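PDB 5BQ3: rhamnose ABC transporter, rhamnose-binding protein from Actinomyces odontolyticus ATCC 17982, which probably binds a sugar, likely rhamnose, and delivers it to the membrane components of an ABC importer. Local coordinates for residues Gln28-Ile33 against Thr86-Ile91; Asp123-Phe128 against Asn311-Val316; Leu127-Val132 against Ala272-Val277. One frame throughout, in Å; residues are numbered along the deposited sequence.

Interaction 1: residues Gln28-Ile33 against Thr86-Ile91; sequences QSITFI and TNVLVI
Ile30 and Val88, Thr31 and Leu89, Phe32 and Val90, and Ile33 and Ile91 are paired on two neighbouring parallel strands whose short axes run 4.7 Å apart at an angle of 16°. Three of the backbone bonds that join them are Thr31 N to Val88 O, Val90 N to Thr31 O (2.9 Å) and Ile33 N to Val90 O (2.8 Å).

Both apolar faces are tightly packed and buried. On one, Phe32 CD2 meets Val90 CB at 3.7 Å, the two side chains lying alongside and pointing the same way. Ile30 stands beside Val88 in the same manner; with CG1 anti to its backbone N (chi1 -168°), its CD1 reaches both Val88 CG1 and Val90 CG2. Helix 271-287 covers this side through Ala278 and Ala279. On the reverse face, Ile33 spreads its two branches: CD1 meets Leu89 CD1 at 3.8 Å, while CG2 leans on Ile91 CD1. Helix 75-83 closes over Leu89 and Ile91 through Ile78.

The N-terminal end is looser and polar, and there Gln28 and Asn87 are partly exposed, whereas Ser29, Thr31 and Thr86 remain buried. Asn87 turns its side-chain oxygen onto Ser29, and OD1 accepts a bond from Ser29 N (3.0 Å) plus a weak one from Ser29 OG. The amides of Gln28 and Asn87 lie near each other, their planes 32° apart, without bonding; Gln28 NE2 is taken by Asp286 instead. Thr86 CG2 rests against Thr31 OG1 at 3.4 Å, and that hydroxyl bonds to Glu81. Strand 60-63 lies on the other side of strand 29-33, giving the order 60-63, 29-33, 88-91 of the Rossmann-like parallel sheet found in type I periplasmic binding proteins.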
loop_
_atom_site.group_PDB
_atom_site.type_symbol
_atom_site.label_atom_id
_atom_site.label_comp_id
_atom_site.label_asym_id
_atom_site.label_seq_id
_atom_site.Cartn_x
_atom_site.Cartn_y
_atom_site.Cartn_z
ATOM N N GLN A 28 -12.183 24.419 11.136
ATOM C CA GLN A 28 -12.203 23.006 11.523
ATOM C C GLN A 28 -10.792 22.436 11.738
ATOM O O GLN A 28 -9.819 22.971 11.206
ATOM C CB GLN A 28 -12.960 22.176 10.473
ATOM C CG GLN A 28 -14.351 22.715 10.117
ATOM C CD GLN A 28 -15.400 22.366 11.137
ATOM O OE1 GLN A 28 -15.621 23.092 12.109
ATOM N NE2 GLN A 28 -16.088 21.258 10.924
ATOM N N SER A 29 -10.698 21.345 12.527
ATOM C CA SER A 29 -9.444 20.665 12.864
ATOM C C SER A 29 -9.355 19.250 12.268
ATOM O O SER A 29 -10.363 18.544 12.183
ATOM C CB SER A 29 -9.275 20.585 14.378
ATOM O OG SER A 29 -10.371 19.937 15.000
ATOM N N ILE A 30 -8.134 18.838 11.876
ATOM C CA ILE A 30 -7.840 17.519 11.303
ATOM C C ILE A 30 -6.725 16.839 12.120
ATOM O O ILE A 30 -5.761 17.498 12.519
ATOM C CB ILE A 30 -7.507 17.599 9.775
ATOM C CG1 ILE A 30 -7.483 16.191 9.118
ATOM C CG2 ILE A 30 -6.222 18.408 9.480
ATOM C CD1 ILE A 30 -7.587 16.169 7.595
ATOM N N THR A 31 -6.877 15.531 12.383
ATOM C CA THR A 31 -5.892 14.746 13.131
ATOM C C THR A 31 -5.619 13.429 12.402
ATOM O O THR A 31 -6.551 12.725 12.004
ATOM C CB THR A 31 -6.328 14.539 14.591
ATOM O OG1 THR A 31 -6.476 15.816 15.212
ATOM C CG2 THR A 31 -5.324 13.725 15.390
ATOM N N PHE A 32 -4.324 13.116 12.233
ATOM C CA PHE A 32 -3.825 11.908 11.576
ATOM C C PHE A 32 -3.271 10.955 12.636
ATOM O O PHE A 32 -2.387 11.338 13.403
ATOM C CB PHE A 32 -2.747 12.260 10.527
ATOM C CG PHE A 32 -3.179 13.252 9.472
ATOM C CD1 PHE A 32 -3.045 14.619 9.684
ATOM C CD2 PHE A 32 -3.707 12.820 8.263
ATOM C CE1 PHE A 32 -3.465 15.538 8.716
ATOM C CE2 PHE A 32 -4.116 13.735 7.294
ATOM C CZ PHE A 32 -3.996 15.088 7.527
ATOM N N ILE A 33 -3.828 9.731 12.712
ATOM C CA ILE A 33 -3.389 8.718 13.667
ATOM C C ILE A 33 -2.778 7.533 12.892
ATOM O O ILE A 33 -3.516 6.719 12.331
ATOM C CB ILE A 33 -4.501 8.268 14.668
ATOM C CG1 ILE A 33 -5.146 9.477 15.391
ATOM C CG2 ILE A 33 -3.939 7.253 15.688
ATOM C CD1 ILE A 33 -6.522 9.217 15.987
ATOM N N THR A 86 -12.312 17.178 17.712
ATOM C CA THR A 86 -11.689 17.108 16.387
ATOM C C THR A 86 -12.792 16.849 15.357
ATOM O O THR A 86 -13.679 16.027 15.600
ATOM C CB THR A 86 -10.573 16.050 16.370
ATOM O OG1 THR A 86 -9.644 16.337 17.419
ATOM C CG2 THR A 86 -9.830 15.995 15.043
ATOM N N ASN A 87 -12.753 17.578 14.232
ATOM C CA ASN A 87 -13.761 17.494 13.181
ATOM C C ASN A 87 -13.474 16.379 12.179
ATOM O O ASN A 87 -14.414 15.704 11.757
ATOM C CB ASN A 87 -13.886 18.834 12.461
ATOM C CG ASN A 87 -14.234 19.973 13.387
ATOM O OD1 ASN A 87 -13.373 20.759 13.790
ATOM N ND2 ASN A 87 -15.493 20.051 13.791
ATOM N N VAL A 88 -12.198 16.202 11.773
ATOM C CA VAL A 88 -11.799 15.174 10.805
ATOM C C VAL A 88 -10.742 14.263 11.436
ATOM O O VAL A 88 -9.728 14.750 11.937
ATOM C CB VAL A 88 -11.298 15.767 9.457
ATOM C CG1 VAL A 88 -10.965 14.661 8.459
ATOM C CG2 VAL A 88 -12.307 16.742 8.855
ATOM N N LEU A 89 -10.975 12.943 11.390
ATOM C CA LEU A 89 -10.047 11.949 11.920
ATOM C C LEU A 89 -9.602 10.996 10.810
ATOM O O LEU A 89 -10.433 10.304 10.218
ATOM C CB LEU A 89 -10.681 11.176 13.085
ATOM C CG LEU A 89 -9.698 10.601 14.097
ATOM C CD1 LEU A 89 -9.382 11.615 15.181
ATOM C CD2 LEU A 89 -10.245 9.341 14.719
ATOM N N VAL A 90 -8.292 10.992 10.510
ATOM C CA VAL A 90 -7.691 10.131 9.485
ATOM C C VAL A 90 -6.863 9.068 10.223
ATOM O O VAL A 90 -5.916 9.424 10.922
ATOM C CB VAL A 90 -6.873 10.928 8.431
ATOM C CG1 VAL A 90 -6.483 10.037 7.262
ATOM C CG2 VAL A 90 -7.649 12.148 7.926
ATOM N N ILE A 91 -7.251 7.776 10.122
ATOM C CA ILE A 91 -6.579 6.716 10.880
ATOM C C ILE A 91 -6.220 5.467 10.042
ATOM O O ILE A 91 -6.999 5.022 9.207
ATOM C CB ILE A 91 -7.446 6.328 12.126
ATOM C CG1 ILE A 91 -6.774 5.236 12.993
ATOM C CG2 ILE A 91 -8.892 5.946 11.747
ATOM C CD1 ILE A 91 -7.028 5.325 14.443
#

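Interaction 2: residues Asp123-Phe128 against Asn311-Val316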
loop_
_atom_site.group_PDB
_atom_site.type_symbol
_atom_site.label_atom_id
_atom_site.label_comp_id
_atom_site.label_asym_id
_atom_site.label_seq_id
_atom_site.Cartn_x
_atom_site.Cartn_y
_atom_site.Cartn_z
ATOM N N ASP A 123 -18.733 -0.396 9.278
ATOM C CA ASP A 123 -19.604 0.512 10.039
ATOM C C ASP A 123 -18.871 1.486 11.007
ATOM O O ASP A 123 -19.553 2.188 11.760
ATOM C CB ASP A 123 -20.673 -0.295 10.821
ATOM C CG ASP A 123 -20.186 -1.434 11.714
ATOM O OD1 ASP A 123 -18.954 -1.659 11.784
ATOM O OD2 ASP A 123 -21.041 -2.117 12.323
ATOM N N CYS A 124 -17.523 1.577 10.963
ATOM C CA CYS A 124 -16.783 2.476 11.865
ATOM C C CYS A 124 -16.181 3.685 11.140
ATOM O O CYS A 124 -15.525 4.502 11.790
ATOM C CB CYS A 124 -15.704 1.738 12.658
ATOM S SG CYS A 124 -15.673 -0.058 12.425
ATOM N N ARG A 125 -16.390 3.814 9.818
ATOM C CA ARG A 125 -15.822 4.937 9.076
ATOM C C ARG A 125 -16.773 5.442 7.991
ATOM O O ARG A 125 -17.653 4.711 7.525
ATOM C CB ARG A 125 -14.436 4.575 8.488
ATOM C CG ARG A 125 -14.422 3.780 7.185
ATOM C CD ARG A 125 -14.824 2.329 7.351
ATOM N NE ARG A 125 -14.455 1.536 6.183
ATOM C CZ ARG A 125 -15.201 1.401 5.093
ATOM N NH1 ARG A 125 -16.380 2.008 5.005
ATOM N NH2 ARG A 125 -14.774 0.660 4.079
ATOM N N ASP A 126 -16.586 6.707 7.604
ATOM C CA ASP A 126 -17.378 7.388 6.586
ATOM C C ASP A 126 -16.823 7.111 5.195
ATOM O O ASP A 126 -17.583 7.129 4.225
ATOM C CB ASP A 126 -17.407 8.904 6.857
ATOM C CG ASP A 126 -18.101 9.291 8.147
ATOM O OD1 ASP A 126 -19.351 9.243 8.187
ATOM O OD2 ASP A 126 -17.399 9.666 9.109
ATOM N N LEU A 127 -15.497 6.843 5.107
ATOM C CA LEU A 127 -14.752 6.593 3.869
ATOM C C LEU A 127 -13.442 5.852 4.139
ATOM O O LEU A 127 -12.820 6.059 5.182
ATOM C CB LEU A 127 -14.435 7.958 3.211
ATOM C CG LEU A 127 -14.699 8.146 1.714
ATOM C CD1 LEU A 127 -16.173 7.968 1.364
ATOM C CD2 LEU A 127 -14.284 9.530 1.282
ATOM N N PHE A 128 -13.010 5.005 3.181
ATOM C CA PHE A 128 -11.729 4.293 3.226
ATOM C C PHE A 128 -10.902 4.663 1.985
ATOM O O PHE A 128 -11.421 4.632 0.869
ATOM C CB PHE A 128 -11.900 2.763 3.353
ATOM C CG PHE A 128 -10.631 1.946 3.189
ATOM C CD1 PHE A 128 -9.519 2.178 3.998
ATOM C CD2 PHE A 128 -10.552 0.936 2.238
ATOM C CE1 PHE A 128 -8.343 1.438 3.828
ATOM C CE2 PHE A 128 -9.377 0.190 2.079
ATOM C CZ PHE A 128 -8.286 0.442 2.880
ATOM N N ASN A 311 -18.258 -0.311 -1.104
ATOM C CA ASN A 311 -17.886 -0.417 0.317
ATOM C C ASN A 311 -17.189 0.887 0.794
ATOM O O ASN A 311 -16.261 0.840 1.609
ATOM C CB ASN A 311 -17.024 -1.675 0.583
ATOM C CG ASN A 311 -16.955 -2.107 2.030
ATOM O OD1 ASN A 311 -17.975 -2.335 2.694
ATOM N ND2 ASN A 311 -15.740 -2.255 2.543
ATOM N N LYS A 312 -17.665 2.055 0.277
ATOM C CA LYS A 312 -17.177 3.418 0.563
ATOM C C LYS A 312 -15.636 3.510 0.430
ATOM O O LYS A 312 -14.975 4.129 1.267
ATOM C CB LYS A 312 -17.634 3.875 1.965
ATOM C CG LYS A 312 -19.139 4.004 2.134
ATOM C CD LYS A 312 -19.490 4.281 3.582
ATOM C CE LYS A 312 -20.972 4.427 3.788
ATOM N NZ LYS A 312 -21.285 4.737 5.203
ATOM N N THR A 313 -15.074 2.879 -0.624
ATOM C CA THR A 313 -13.629 2.819 -0.860
ATOM C C THR A 313 -13.210 3.707 -2.040
ATOM O O THR A 313 -13.820 3.657 -3.105
ATOM C CB THR A 313 -13.186 1.350 -1.062
ATOM O OG1 THR A 313 -13.612 0.577 0.060
ATOM C CG2 THR A 313 -11.672 1.195 -1.226
ATOM N N VAL A 314 -12.135 4.490 -1.833
ATOM C CA VAL A 314 -11.506 5.381 -2.816
ATOM C C VAL A 314 -10.096 4.841 -3.104
ATOM O O VAL A 314 -9.335 4.605 -2.166
ATOM C CB VAL A 314 -11.472 6.861 -2.331
ATOM C CG1 VAL A 314 -10.828 7.775 -3.371
ATOM C CG2 VAL A 314 -12.867 7.365 -1.958
ATOM N N VAL A 315 -9.757 4.623 -4.386
ATOM C CA VAL A 315 -8.433 4.123 -4.781
ATOM C C VAL A 315 -7.589 5.320 -5.256
ATOM O O VAL A 315 -8.039 6.096 -6.104
ATOM C CB VAL A 315 -8.507 2.980 -5.839
ATOM C CG1 VAL A 315 -7.117 2.500 -6.246
ATOM C CG2 VAL A 315 -9.338 1.806 -5.332
ATOM N N VAL A 316 -6.372 5.466 -4.689
ATOM C CA VAL A 316 -5.414 6.536 -5.007
ATOM C C VAL A 316 -4.991 6.430 -6.490
ATOM O O VAL A 316 -5.001 7.438 -7.197
ATOM C CB VAL A 316 -4.188 6.537 -4.045
ATOM C CG1 VAL A 316 -3.182 7.624 -4.416
ATOM C CG2 VAL A 316 -4.627 6.702 -2.595
HETATM O O HOH W 1 -18.662 0.235 3.846
HETATM O O HOH W 2 -20.247 3.212 7.541
HETATM O O HOH W 3 -20.238 7.731 4.356
#
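Phe128 and Thr313 pair as parallel neighbours, their CA atoms 4.7 Å apart. Phe128 N donates to Lys312 O (2.9 Å), and its carbonyl oxygen receives Val314 N at 2.8 Å, so both polar backbone atoms of Phe128 bond to segment 311-316, on either side of Thr313. Asn311 and Lys312 have positive phi values and form the bend from which strand 313-315 starts. This strand is the outermost one on its side of the six-stranded parallel sheet, a late-coming part of the chain added beside strand 127-130 in the alpha/beta domain of a type I periplasmic binding protein. The Phe128 side chain runs beside that of Thr313, with CD2 3.6 Å from Thr313 CG2. On the other face, Leu127 CD2 meets Val314 CG2.

Arg125 folds back at its second torsion (chi2 -73°), and NH2 delivers a nearly straight bond to Asn311 O (2.9 Å, 165°), the oxygen lying at the edge of the guanidinium, in its plane. Asp119 holds NE in a salt bridge. The extended Lys312 chain passes Asp126 O with its CD at 3.5 Å, and a water links Lys312 NZ to Arg125 O. Cys124, just before Arg125, is disulfide-bonded to Cys100 on helix 100-109.

Interaction 3: residues Leu127-Val132 against Ala272-Val277; sequences LFINQV and AQLGYV
Leu274 and Val277, one turn apart on helix 271-287, pack against the end of strand 127-130: Leu274 meets Ile129 and Gln131, and Val277 meets Ile129. This is the helix-on-sheet layer of an alpha/beta domain: the helix lies over the parallel sheet, the axis of its 272-277 turn 8.7 Å from that of strand 127-130 and running nearly the opposite way, at 159°. The side-chain contacts are apolar or aliphatic, and no hydrogen bond crosses between the segments.

In the first shell, the methyl CG2 of Ile129 touches two residues of the helix at once, 3.8 Å from Leu274 CD1 and 3.8 Å from Val277 CG1. That branch stands anti to the backbone N of Ile129, while CG1 takes the place beside that N (chi1 -42°). Leu274 also touches the backbone: its CD1 lies 3.3 Å from Ile129 O and 3.7 Å from Gln131 N, and CD2 lies against the aliphatic CG of Gln131. The side chains of Ile129 and Leu274 pass alongside in opposing directions, whereas Val277 meets Ile129 at a slant.

A second shell packs around these groups. Strand 112-116 supplies Val114 and Phe116 beside Ile129, and Phe116 also touches Leu274. Farther along the helix, Ala278 and Ala281 continue the cover over Ile129. The strand itself is fixed by backbone bonds from Ile129 to Thr115 and from Asn130 to Val314.

On another side of the helix, Tyr276 places its hydroxyl in hydrogen bonds with Glu55 and the backbone N of Asn302, tying the helix to other parts of the chain. Within the helical turn that carries the contact, Val277 N donates to Gln273 O at 3.0 Å.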
loop_
_atom_site.group_PDB
_atom_site.type_symbol
_atom_site.label_atom_id
_atom_site.label_comp_id
_atom_site.label_asym_id
_atom_site.label_seq_id
_atom_site.Cartn_x
_atom_site.Cartn_y
_atom_site.Cartn_z
ATOM N N LEU A 127 -15.497 6.843 5.107
ATOM C CA LEU A 127 -14.752 6.593 3.869
ATOM C C LEU A 127 -13.442 5.852 4.139
ATOM O O LEU A 127 -12.820 6.059 5.182
ATOM C CB LEU A 127 -14.435 7.958 3.211
ATOM C CG LEU A 127 -14.699 8.146 1.714
ATOM C CD1 LEU A 127 -16.173 7.968 1.364
ATOM C CD2 LEU A 127 -14.284 9.530 1.282
ATOM N N PHE A 128 -13.010 5.005 3.181
ATOM C CA PHE A 128 -11.729 4.293 3.226
ATOM C C PHE A 128 -10.902 4.663 1.985
ATOM O O PHE A 128 -11.421 4.632 0.869
ATOM C CB PHE A 128 -11.900 2.763 3.353
ATOM C CG PHE A 128 -10.631 1.946 3.189
ATOM C CD1 PHE A 128 -9.519 2.178 3.998
ATOM C CD2 PHE A 128 -10.552 0.936 2.238
ATOM C CE1 PHE A 128 -8.343 1.438 3.828
ATOM C CE2 PHE A 128 -9.377 0.190 2.079
ATOM C CZ PHE A 128 -8.286 0.442 2.880
ATOM N N ILE A 129 -9.626 5.036 2.191
ATOM C CA ILE A 129 -8.695 5.401 1.124
ATOM C C ILE A 129 -7.678 4.274 0.973
ATOM O O ILE A 129 -6.857 4.053 1.868
ATOM C CB ILE A 129 -8.009 6.789 1.352
ATOM C CG1 ILE A 129 -8.993 7.882 1.881
ATOM C CG2 ILE A 129 -7.259 7.258 0.091
ATOM C CD1 ILE A 129 -10.204 8.288 0.973
ATOM N N ASN A 130 -7.760 3.541 -0.143
ATOM C CA ASN A 130 -6.845 2.447 -0.441
ATOM C C ASN A 130 -5.782 2.923 -1.425
ATOM O O ASN A 130 -6.101 3.645 -2.373
ATOM C CB ASN A 130 -7.607 1.241 -0.997
ATOM C CG ASN A 130 -6.951 -0.110 -0.787
ATOM O OD1 ASN A 130 -5.868 -0.256 -0.197
ATOM N ND2 ASN A 130 -7.628 -1.143 -1.250
ATOM N N GLN A 131 -4.520 2.537 -1.187
ATOM C CA GLN A 131 -3.372 2.893 -2.030
ATOM C C GLN A 131 -3.559 2.381 -3.449
ATOM O O GLN A 131 -3.462 3.145 -4.407
ATOM C CB GLN A 131 -2.056 2.306 -1.466
ATOM C CG GLN A 131 -1.803 2.546 0.013
ATOM C CD GLN A 131 -2.173 1.350 0.852
ATOM O OE1 GLN A 131 -3.343 0.959 0.951
ATOM N NE2 GLN A 131 -1.177 0.756 1.496
ATOM N N VAL A 132 -3.823 1.070 -3.565
ATOM C CA VAL A 132 -3.949 0.312 -4.811
ATOM C C VAL A 132 -5.087 -0.716 -4.722
ATOM O O VAL A 132 -5.409 -1.185 -3.629
ATOM C CB VAL A 132 -2.593 -0.401 -5.133
ATOM C CG1 VAL A 132 -1.550 0.586 -5.645
ATOM C CG2 VAL A 132 -2.052 -1.163 -3.925
ATOM N N ALA A 272 2.855 9.163 0.326
ATOM C CA ALA A 272 2.541 10.594 0.422
ATOM C C ALA A 272 1.227 10.936 -0.300
ATOM O O ALA A 272 0.485 11.806 0.167
ATOM C CB ALA A 272 3.678 11.417 -0.159
ATOM N N GLN A 273 0.944 10.246 -1.429
ATOM C CA GLN A 273 -0.276 10.421 -2.223
ATOM C C GLN A 273 -1.507 9.923 -1.457
ATOM O O GLN A 273 -2.585 10.499 -1.601
ATOM C CB GLN A 273 -0.162 9.679 -3.560
ATOM C CG GLN A 273 0.832 10.285 -4.544
ATOM C CD GLN A 273 0.837 9.573 -5.877
ATOM O OE1 GLN A 273 0.801 8.338 -5.968
ATOM N NE2 GLN A 273 0.921 10.340 -6.949
ATOM N N LEU A 274 -1.345 8.852 -0.653
ATOM C CA LEU A 274 -2.409 8.255 0.151
ATOM C C LEU A 274 -2.894 9.236 1.235
ATOM O O LEU A 274 -4.103 9.413 1.386
ATOM C CB LEU A 274 -1.930 6.930 0.775
ATOM C CG LEU A 274 -2.885 6.218 1.732
ATOM C CD1 LEU A 274 -3.997 5.511 0.980
ATOM C CD2 LEU A 274 -2.138 5.240 2.578
ATOM N N GLY A 275 -1.956 9.859 1.950
ATOM C CA GLY A 275 -2.252 10.852 2.978
ATOM C C GLY A 275 -2.860 12.111 2.388
ATOM O O GLY A 275 -3.743 12.721 2.999
ATOM N N TYR A 276 -2.405 12.482 1.172
ATOM C CA TYR A 276 -2.859 13.639 0.397
ATOM C C TYR A 276 -4.349 13.508 0.042
ATOM O O TYR A 276 -5.117 14.419 0.348
ATOM C CB TYR A 276 -2.002 13.794 -0.879
ATOM C CG TYR A 276 -2.157 15.122 -1.585
ATOM C CD1 TYR A 276 -1.325 16.197 -1.284
ATOM C CD2 TYR A 276 -3.100 15.292 -2.595
ATOM C CE1 TYR A 276 -1.460 17.422 -1.936
ATOM C CE2 TYR A 276 -3.241 16.510 -3.257
ATOM C CZ TYR A 276 -2.419 17.573 -2.925
ATOM O OH TYR A 276 -2.561 18.770 -3.583
ATOM N N VAL A 277 -4.752 12.372 -0.574
ATOM C CA VAL A 277 -6.133 12.067 -0.984
ATOM C C VAL A 277 -7.044 11.992 0.256
ATOM O O VAL A 277 -8.145 12.541 0.227
ATOM C CB VAL A 277 -6.209 10.767 -1.848
ATOM C CG1 VAL A 277 -7.652 10.343 -2.120
ATOM C CG2 VAL A 277 -5.459 10.940 -3.167
#

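All three contacts belong to the domain built on the six-stranded parallel sheet. Interaction 1 comes first along the chain and joins strands 29-33 and 88-91; its centre lies about 15 Å from those of interactions 2 and 3, with strand 112-116 between strands 88-91 and 127-130. Interactions 2 and 3 start from the same stretch, sharing Leu127 and Phe128, with centres about 10 Å apart; interaction 3 closes first, at 272-277, and interaction 2 at 311-316. They touch through probable hydrogen bonds of Asn130 with Val314 and Val316. Helix 271-287 contacts side chains of all three interactions. Both closing segments follow the four-stranded sheet in sequence, so late parts of the chain return to complete this domain.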